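Local coordinates for Alr2269 protein (Nostoc sp., PDB 3MC9), which probably takes part in inserting beta-barrel proteins into the outer membrane, as an Omp85-family protein whose periplasmic POTRA domains are thought to engage polypeptide substrates, at residues I88-G93 against Q102-A107; N106-T111 against S115-S120. All blocks are in the same frame, centred on the assembly; numbering follows the deposited sequence.

Both contacts belong to the first of the two modelled POTRA domains and use the same helix, 98-110, their centres lying about 10 Å apart. Contact 1 joins the loop after helix 78-87 to the middle of helix 98-110; contact 2 takes up the C-terminal end of that helix, the two ranges overlapping at N106 and A107, and packs it on the edge strand 114-124. Along the chain the order is therefore loop, helix, strand. The two also touch directly: I88 CG2 meets I108 CD1 at 3.5 Å, and I105 packs on V117 and A119. Helix 98-110 is thus joined to the inter-helix loop by hydrogen bonds as well as apolar contact, and to the edge strand by apolar packing.

Contact 1: I88-G93 against Q102-A107; sequences IRTQPG and QEDINA
D104 OD2 is gripped by two donors of T90, the hydroxyl OG1 at 2.7 Å and the backbone N at 3.0 Å. They come from opposite faces of the carboxylate plane: the amide meets OD2 on its syn side, 21° out of that plane, whereas the hydroxyl lies nearly on the line of the C-O bond. The other oxygen, D104 OD1, accepts from R89 N at 2.9 Å in an almost straight bond (178°), the donor lying above the carboxylate plane. Three donors thus fix the rotation of this buried carboxylate. In the POTRA fold two helices pack on one side of a sheet, and here a helix side chain binds consecutive amides of the loop that leads from helix 78-87 to strand 95-96. T90 OG1 stands beside its own backbone N, anti to the carbonyl carbon (chi1 -67°), which lets both donors of the residue converge on one oxygen. The hydroxyl is also hydrogen-bonded to T96 OG1. I88 flanks the acid with carbon, its CB 3.8 Å from D104 CG and its CG2 3.9 Å from D104 CB; the two side chains cross at about a right angle. F132 of strand 127-136 touches both I88 and D104.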
ATOM      1  N   ILE A  88      11.775   3.064  -8.455  1.00 35.33           N
ATOM      2  CA  ILE A  88      12.776   2.011  -8.525  1.00 34.30           C
ATOM      3  C   ILE A  88      14.095   2.587  -9.021  1.00 35.22           C
ATOM      4  O   ILE A  88      14.118   3.541  -9.801  1.00 35.54           O
ATOM      5  CB  ILE A  88      12.305   0.811  -9.396  1.00 33.78           C
ATOM      6  CG1 ILE A  88      12.147   1.191 -10.868  1.00 33.57           C
ATOM      7  CG2 ILE A  88      10.994   0.260  -8.857  1.00 32.18           C
ATOM      8  CD1 ILE A  88      11.909  -0.020 -11.787  1.00 32.35           C
ATOM      9  N   ARG A  89      15.199   2.046  -8.528  1.00 35.74           N
ATOM     10  CA  ARG A  89      16.512   2.401  -9.040  1.00 36.90           C
ATOM     11  C   ARG A  89      16.990   1.374 -10.051  1.00 35.90           C
ATOM     12  O   ARG A  89      17.737   1.708 -10.952  1.00 36.06           O
ATOM     13  CB  ARG A  89      17.541   2.469  -7.924  1.00 38.09           C
ATOM     14  CG  ARG A  89      17.535   3.727  -7.081  1.00 42.75           C
ATOM     15  CD  ARG A  89      18.663   3.630  -6.033  1.00 47.24           C
ATOM     16  NE  ARG A  89      19.958   4.156  -6.487  1.00 51.01           N
ATOM     17  CZ  ARG A  89      21.130   3.907  -5.898  1.00 54.54           C
ATOM     18  NH1 ARG A  89      21.203   3.103  -4.838  1.00 55.43           N
ATOM     19  NH2 ARG A  89      22.248   4.458  -6.373  1.00 57.27           N
ATOM     20  N   THR A  90      16.608   0.111  -9.882  1.00 34.78           N
ATOM     21  CA  THR A  90      17.013  -0.920 -10.842  1.00 34.28           C
ATOM     22  C   THR A  90      16.659  -0.485 -12.271  1.00 34.88           C
ATOM     23  O   THR A  90      15.552  -0.015 -12.546  1.00 34.26           O
ATOM     24  CB  THR A  90      16.419  -2.284 -10.486  1.00 33.89           C
ATOM     25  OG1 THR A  90      17.013  -2.739  -9.256  1.00 33.56           O
ATOM     26  CG2 THR A  90      16.677  -3.306 -11.582  1.00 32.60           C
ATOM     27  N   GLN A  91      17.623  -0.587 -13.180  1.00 35.82           N
ATOM     28  CA  GLN A  91      17.426  -0.017 -14.515  1.00 36.63           C
ATOM     29  C   GLN A  91      18.274  -0.743 -15.542  1.00 36.73           C
ATOM     30  O   GLN A  91      19.301  -1.332 -15.196  1.00 35.48           O
ATOM     31  CB  GLN A  91      17.667   1.519 -14.507  1.00 37.70           C
ATOM     32  CG  GLN A  91      18.996   1.988 -15.031  1.00 41.22           C
ATOM     33  CD  GLN A  91      19.172   3.518 -15.016  1.00 44.55           C
ATOM     34  OE1 GLN A  91      19.142   4.148 -13.966  1.00 47.11           O
ATOM     35  NE2 GLN A  91      19.406   4.096 -16.185  1.00 45.97           N
ATOM     36  N   PRO A  92      17.822  -0.726 -16.814  1.00 37.25           N
ATOM     37  CA  PRO A  92      18.560  -1.393 -17.865  1.00 37.64           C
ATOM     38  C   PRO A  92      19.947  -0.775 -17.998  1.00 38.61           C
ATOM     39  O   PRO A  92      20.093   0.446 -17.924  1.00 39.43           O
ATOM     40  CB  PRO A  92      17.712  -1.141 -19.132  1.00 38.36           C
ATOM     41  CG  PRO A  92      16.695  -0.115 -18.763  1.00 37.85           C
ATOM     42  CD  PRO A  92      16.542  -0.160 -17.290  1.00 37.56           C
ATOM     43  N   GLY A  93      20.960  -1.614 -18.161  1.00 38.34           N
ATOM     44  CA  GLY A  93      22.314  -1.116 -18.395  1.00 39.03           C
ATOM     45  C   GLY A  93      23.019  -0.593 -17.150  1.00 38.96           C
ATOM     46  O   GLY A  93      24.006   0.135 -17.263  1.00 39.49           O
ATOM     47  N   GLN A 102      15.027  -5.691  -3.248  1.00 35.02           N
ATOM     48  CA  GLN A 102      14.108  -5.588  -2.125  1.00 36.13           C
ATOM     49  C   GLN A 102      13.718  -4.126  -1.862  1.00 36.05           C
ATOM     50  O   GLN A 102      12.554  -3.809  -1.704  1.00 36.44           O
ATOM     51  CB  GLN A 102      14.665  -6.215  -0.845  1.00 37.33           C
ATOM     52  CG  GLN A 102      13.622  -6.227   0.301  1.00 38.20           C
ATOM     53  CD  GLN A 102      12.320  -6.900  -0.114  1.00 39.81           C
ATOM     54  OE1 GLN A 102      12.338  -7.976  -0.710  1.00 40.31           O
ATOM     55  NE2 GLN A 102      11.188  -6.257   0.175  1.00 39.39           N
ATOM     56  N   GLU A 103      14.711  -3.251  -1.823  1.00 36.06           N
ATOM     57  CA  GLU A 103      14.507  -1.825  -1.621  1.00 36.36           C
ATOM     58  C   GLU A 103      13.585  -1.197  -2.695  1.00 35.13           C
ATOM     59  O   GLU A 103      12.760  -0.329  -2.390  1.00 35.07           O
ATOM     60  CB  GLU A 103      15.880  -1.197  -1.641  1.00 37.51           C
ATOM     61  CG  GLU A 103      16.035   0.175  -1.148  1.00 40.95           C
ATOM     62  CD  GLU A 103      17.511   0.473  -0.933  1.00 46.36           C
ATOM     63  OE1 GLU A 103      18.192  -0.282  -0.176  1.00 51.07           O
ATOM     64  OE2 GLU A 103      17.995   1.444  -1.534  1.00 47.46           O
ATOM     65  N   ASP A 104      13.720  -1.634  -3.943  1.00 34.07           N
ATOM     66  CA  ASP A 104      12.827  -1.178  -5.004  1.00 33.69           C
ATOM     67  C   ASP A 104      11.376  -1.654  -4.741  1.00 33.45           C
ATOM     68  O   ASP A 104      10.420  -0.901  -4.955  1.00 33.11           O
ATOM     69  CB  ASP A 104      13.283  -1.695  -6.369  1.00 33.16           C
ATOM     70  CG  ASP A 104      14.507  -0.956  -6.919  1.00 34.82           C
ATOM     71  OD1 ASP A 104      14.924   0.108  -6.364  1.00 34.68           O
ATOM     72  OD2 ASP A 104      15.049  -1.461  -7.927  1.00 32.92           O
ATOM     73  N   ILE A 105      11.230  -2.917  -4.328  1.00 32.92           N
ATOM     74  CA  ILE A 105       9.936  -3.470  -3.938  1.00 33.09           C
ATOM     75  C   ILE A 105       9.296  -2.605  -2.827  1.00 33.26           C
ATOM     76  O   ILE A 105       8.146  -2.174  -2.984  1.00 33.17           O
ATOM     77  CB  ILE A 105      10.071  -4.956  -3.508  1.00 33.47           C
ATOM     78  CG1 ILE A 105      10.369  -5.825  -4.741  1.00 33.74           C
ATOM     79  CG2 ILE A 105       8.822  -5.433  -2.763  1.00 34.02           C
ATOM     80  CD1 ILE A 105      10.724  -7.281  -4.456  1.00 33.46           C
ATOM     81  N   ASN A 106      10.052  -2.323  -1.759  1.00 33.02           N
ATOM     82  CA  ASN A 106       9.598  -1.442  -0.658  1.00 33.66           C
ATOM     83  C   ASN A 106       9.161  -0.057  -1.134  1.00 33.25           C
ATOM     84  O   ASN A 106       8.163   0.481  -0.666  1.00 33.57           O
ATOM     85  CB  ASN A 106      10.692  -1.257   0.407  1.00 34.40           C
ATOM     86  CG  ASN A 106      11.051  -2.562   1.109  1.00 35.19           C
ATOM     87  OD1 ASN A 106      10.352  -3.562   0.944  1.00 36.79           O
ATOM     88  ND2 ASN A 106      12.158  -2.566   1.866  1.00 32.86           N
ATOM     89  N   ALA A 107       9.906   0.499  -2.077  1.00 32.87           N
ATOM     90  CA  ALA A 107       9.594   1.818  -2.619  1.00 32.89           C
ATOM     91  C   ALA A 107       8.322   1.758  -3.463  1.00 32.44           C
ATOM     92  O   ALA A 107       7.521   2.674  -3.441  1.00 32.96           O
ATOM     93  CB  ALA A 107      10.764   2.352  -3.419  1.00 32.44           C
TER

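Contact 2: N106-T111 against S115-S120; sequences NAIFGT and SNVQAS
The helix-to-strand connection of a POTRA domain brings the end of helix 98-110 back against the strand that follows; the axes of 106-110 and 116-120 run nearly antiparallel (156°) and approach to 8.4 Å. V117 points from the strand to the helix and packs against both I108 and F109. Its CG2 sits over the face of the F109 ring, 3.8 Å from the centroid and only 3° off the normal, a centred CH-pi contact. The same methyl meets I108 CG2 at 3.5 Å, so one branch of the valine serves both residues; V117 CG1, anti to the valine's backbone N (chi1 -178°), turns to I108, 3.8 Å from I108 CG2. V117 CB also lies over the ring face, 3.9 Å from F109 CE2. At the ring's edge and in its plane is the carbonyl oxygen of S115, 3.6 Å from F109 CE1, where the slightly positive C-H edge probably suits it. Near the C-terminal end of the helix, T111 OG1 donates to I108 O at 2.6 Å, in the carbonyl plane. I108 also touches V84 of helix 78-87 and F132 and V134 of strand 127-136, while S115, N116 and Q118 are joined to that strand by backbone hydrogen bonds.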
ATOM      1  N   ASN A 106      10.052  -2.323  -1.759  1.00 33.02           N
ATOM      2  CA  ASN A 106       9.598  -1.442  -0.658  1.00 33.66           C
ATOM      3  C   ASN A 106       9.161  -0.057  -1.134  1.00 33.25           C
ATOM      4  O   ASN A 106       8.163   0.481  -0.666  1.00 33.57           O
ATOM      5  CB  ASN A 106      10.692  -1.257   0.407  1.00 34.40           C
ATOM      6  CG  ASN A 106      11.051  -2.562   1.109  1.00 35.19           C
ATOM      7  OD1 ASN A 106      10.352  -3.562   0.944  1.00 36.79           O
ATOM      8  ND2 ASN A 106      12.158  -2.566   1.866  1.00 32.86           N
ATOM      9  N   ALA A 107       9.906   0.499  -2.077  1.00 32.87           N
ATOM     10  CA  ALA A 107       9.594   1.818  -2.619  1.00 32.89           C
ATOM     11  C   ALA A 107       8.322   1.758  -3.463  1.00 32.44           C
ATOM     12  O   ALA A 107       7.521   2.674  -3.441  1.00 32.96           O
ATOM     13  CB  ALA A 107      10.764   2.352  -3.419  1.00 32.44           C
ATOM     14  N   ILE A 108       8.101   0.666  -4.167  1.00 32.66           N
ATOM     15  CA  ILE A 108       6.853   0.517  -4.909  1.00 33.33           C
ATOM     16  C   ILE A 108       5.662   0.491  -3.922  1.00 34.17           C
ATOM     17  O   ILE A 108       4.654   1.183  -4.125  1.00 35.01           O
ATOM     18  CB  ILE A 108       6.894  -0.717  -5.845  1.00 33.27           C
ATOM     19  CG1 ILE A 108       7.935  -0.488  -6.949  1.00 33.74           C
ATOM     20  CG2 ILE A 108       5.526  -0.981  -6.479  1.00 32.51           C
ATOM     21  CD1 ILE A 108       8.429  -1.779  -7.635  1.00 32.28           C
ATOM     22  N   PHE A 109       5.788  -0.275  -2.845  1.00 34.29           N
ATOM     23  CA  PHE A 109       4.746  -0.314  -1.829  1.00 35.27           C
ATOM     24  C   PHE A 109       4.554   1.071  -1.246  1.00 35.09           C
ATOM     25  O   PHE A 109       3.423   1.482  -0.982  1.00 34.86           O
ATOM     26  CB  PHE A 109       5.117  -1.256  -0.681  1.00 36.12           C
ATOM     27  CG  PHE A 109       4.605  -2.645  -0.844  1.00 38.89           C
ATOM     28  CD1 PHE A 109       3.237  -2.886  -0.903  1.00 42.31           C
ATOM     29  CD2 PHE A 109       5.480  -3.726  -0.885  1.00 41.60           C
ATOM     30  CE1 PHE A 109       2.751  -4.200  -1.051  1.00 44.65           C
ATOM     31  CE2 PHE A 109       5.001  -5.045  -1.005  1.00 43.58           C
ATOM     32  CZ  PHE A 109       3.640  -5.278  -1.103  1.00 44.21           C
ATOM     33  N   GLY A 110       5.678   1.765  -1.045  1.00 34.68           N
ATOM     34  CA  GLY A 110       5.703   3.102  -0.480  1.00 34.98           C
ATOM     35  C   GLY A 110       4.824   4.081  -1.214  1.00 34.96           C
ATOM     36  O   GLY A 110       4.265   4.959  -0.607  1.00 35.79           O
ATOM     37  N   THR A 111       4.691   3.934  -2.526  1.00 35.07           N
ATOM     38  CA  THR A 111       3.776   4.790  -3.283  1.00 35.60           C
ATOM     39  C   THR A 111       2.331   4.667  -2.780  1.00 36.35           C
ATOM     40  O   THR A 111       1.544   5.576  -2.962  1.00 37.04           O
ATOM     41  CB  THR A 111       3.769   4.447  -4.784  1.00 35.88           C
ATOM     42  OG1 THR A 111       3.136   3.165  -4.994  1.00 34.19           O
ATOM     43  CG2 THR A 111       5.190   4.454  -5.341  1.00 34.48           C
ATOM     44  N   SER A 115      -1.352  -3.508  -3.646  1.00 40.18           N
ATOM     45  CA  SER A 115      -1.589  -4.486  -2.586  1.00 41.47           C
ATOM     46  C   SER A 115      -0.503  -5.573  -2.582  1.00 41.99           C
ATOM     47  O   SER A 115      -0.218  -6.179  -1.551  1.00 42.17           O
ATOM     48  CB  SER A 115      -2.984  -5.117  -2.739  1.00 42.90           C
ATOM     49  OG  SER A 115      -3.239  -5.521  -4.091  1.00 43.94           O
ATOM     50  N   ASN A 116       0.106  -5.814  -3.739  1.00 42.45           N
ATOM     51  CA  ASN A 116       1.204  -6.774  -3.836  1.00 43.01           C
ATOM     52  C   ASN A 116       2.254  -6.315  -4.841  1.00 41.88           C
ATOM     53  O   ASN A 116       1.934  -5.701  -5.857  1.00 41.79           O
ATOM     54  CB  ASN A 116       0.685  -8.174  -4.212  1.00 44.59           C
ATOM     55  CG  ASN A 116       1.699  -9.285  -3.902  1.00 47.68           C
ATOM     56  OD1 ASN A 116       1.781 -10.275  -4.633  1.00 52.07           O
ATOM     57  ND2 ASN A 116       2.469  -9.122  -2.819  1.00 50.02           N
ATOM     58  N   VAL A 117       3.509  -6.620  -4.524  1.00 41.50           N
ATOM     59  CA  VAL A 117       4.656  -6.265  -5.333  1.00 40.58           C
ATOM     60  C   VAL A 117       5.716  -7.355  -5.201  1.00 41.27           C
ATOM     61  O   VAL A 117       6.058  -7.763  -4.087  1.00 41.10           O
ATOM     62  CB  VAL A 117       5.308  -4.953  -4.848  1.00 40.37           C
ATOM     63  CG1 VAL A 117       6.474  -4.584  -5.762  1.00 37.59           C
ATOM     64  CG2 VAL A 117       4.285  -3.831  -4.766  1.00 38.61           C
ATOM     65  N   GLN A 118       6.221  -7.834  -6.331  1.00 41.31           N
ATOM     66  CA  GLN A 118       7.377  -8.713  -6.316  1.00 42.10           C
ATOM     67  C   GLN A 118       8.311  -8.429  -7.482  1.00 40.96           C
ATOM     68  O   GLN A 118       7.912  -7.833  -8.478  1.00 40.74           O
ATOM     69  CB  GLN A 118       6.930 -10.174  -6.343  1.00 43.73           C
ATOM     70  CG  GLN A 118       5.953 -10.505  -7.451  1.00 46.02           C
ATOM     71  CD  GLN A 118       5.433 -11.942  -7.380  1.00 49.84           C
ATOM     72  OE1 GLN A 118       6.075 -12.878  -7.868  1.00 54.19           O
ATOM     73  NE2 GLN A 118       4.263 -12.114  -6.786  1.00 51.67           N
ATOM     74  N   ALA A 119       9.551  -8.871  -7.336  1.00 40.83           N
ATOM     75  CA  ALA A 119      10.539  -8.817  -8.399  1.00 40.66           C
ATOM     76  C   ALA A 119      10.812 -10.236  -8.878  1.00 41.47           C
ATOM     77  O   ALA A 119      11.128 -11.137  -8.074  1.00 42.17           O
ATOM     78  CB  ALA A 119      11.800  -8.183  -7.915  1.00 40.11           C
ATOM     79  N   SER A 120      10.679 -10.426 -10.189  1.00 40.93           N
ATOM     80  CA  SER A 120      10.968 -11.697 -10.840  1.00 41.48           C
ATOM     81  C   SER A 120      12.155 -11.507 -11.823  1.00 40.76           C
ATOM     82  O   SER A 120      12.007 -10.835 -12.836  1.00 40.26           O
ATOM     83  CB  SER A 120       9.705 -12.175 -11.563  1.00 42.01           C
ATOM     84  OG  SER A 120       9.897 -13.443 -12.167  1.00 44.22           O
TER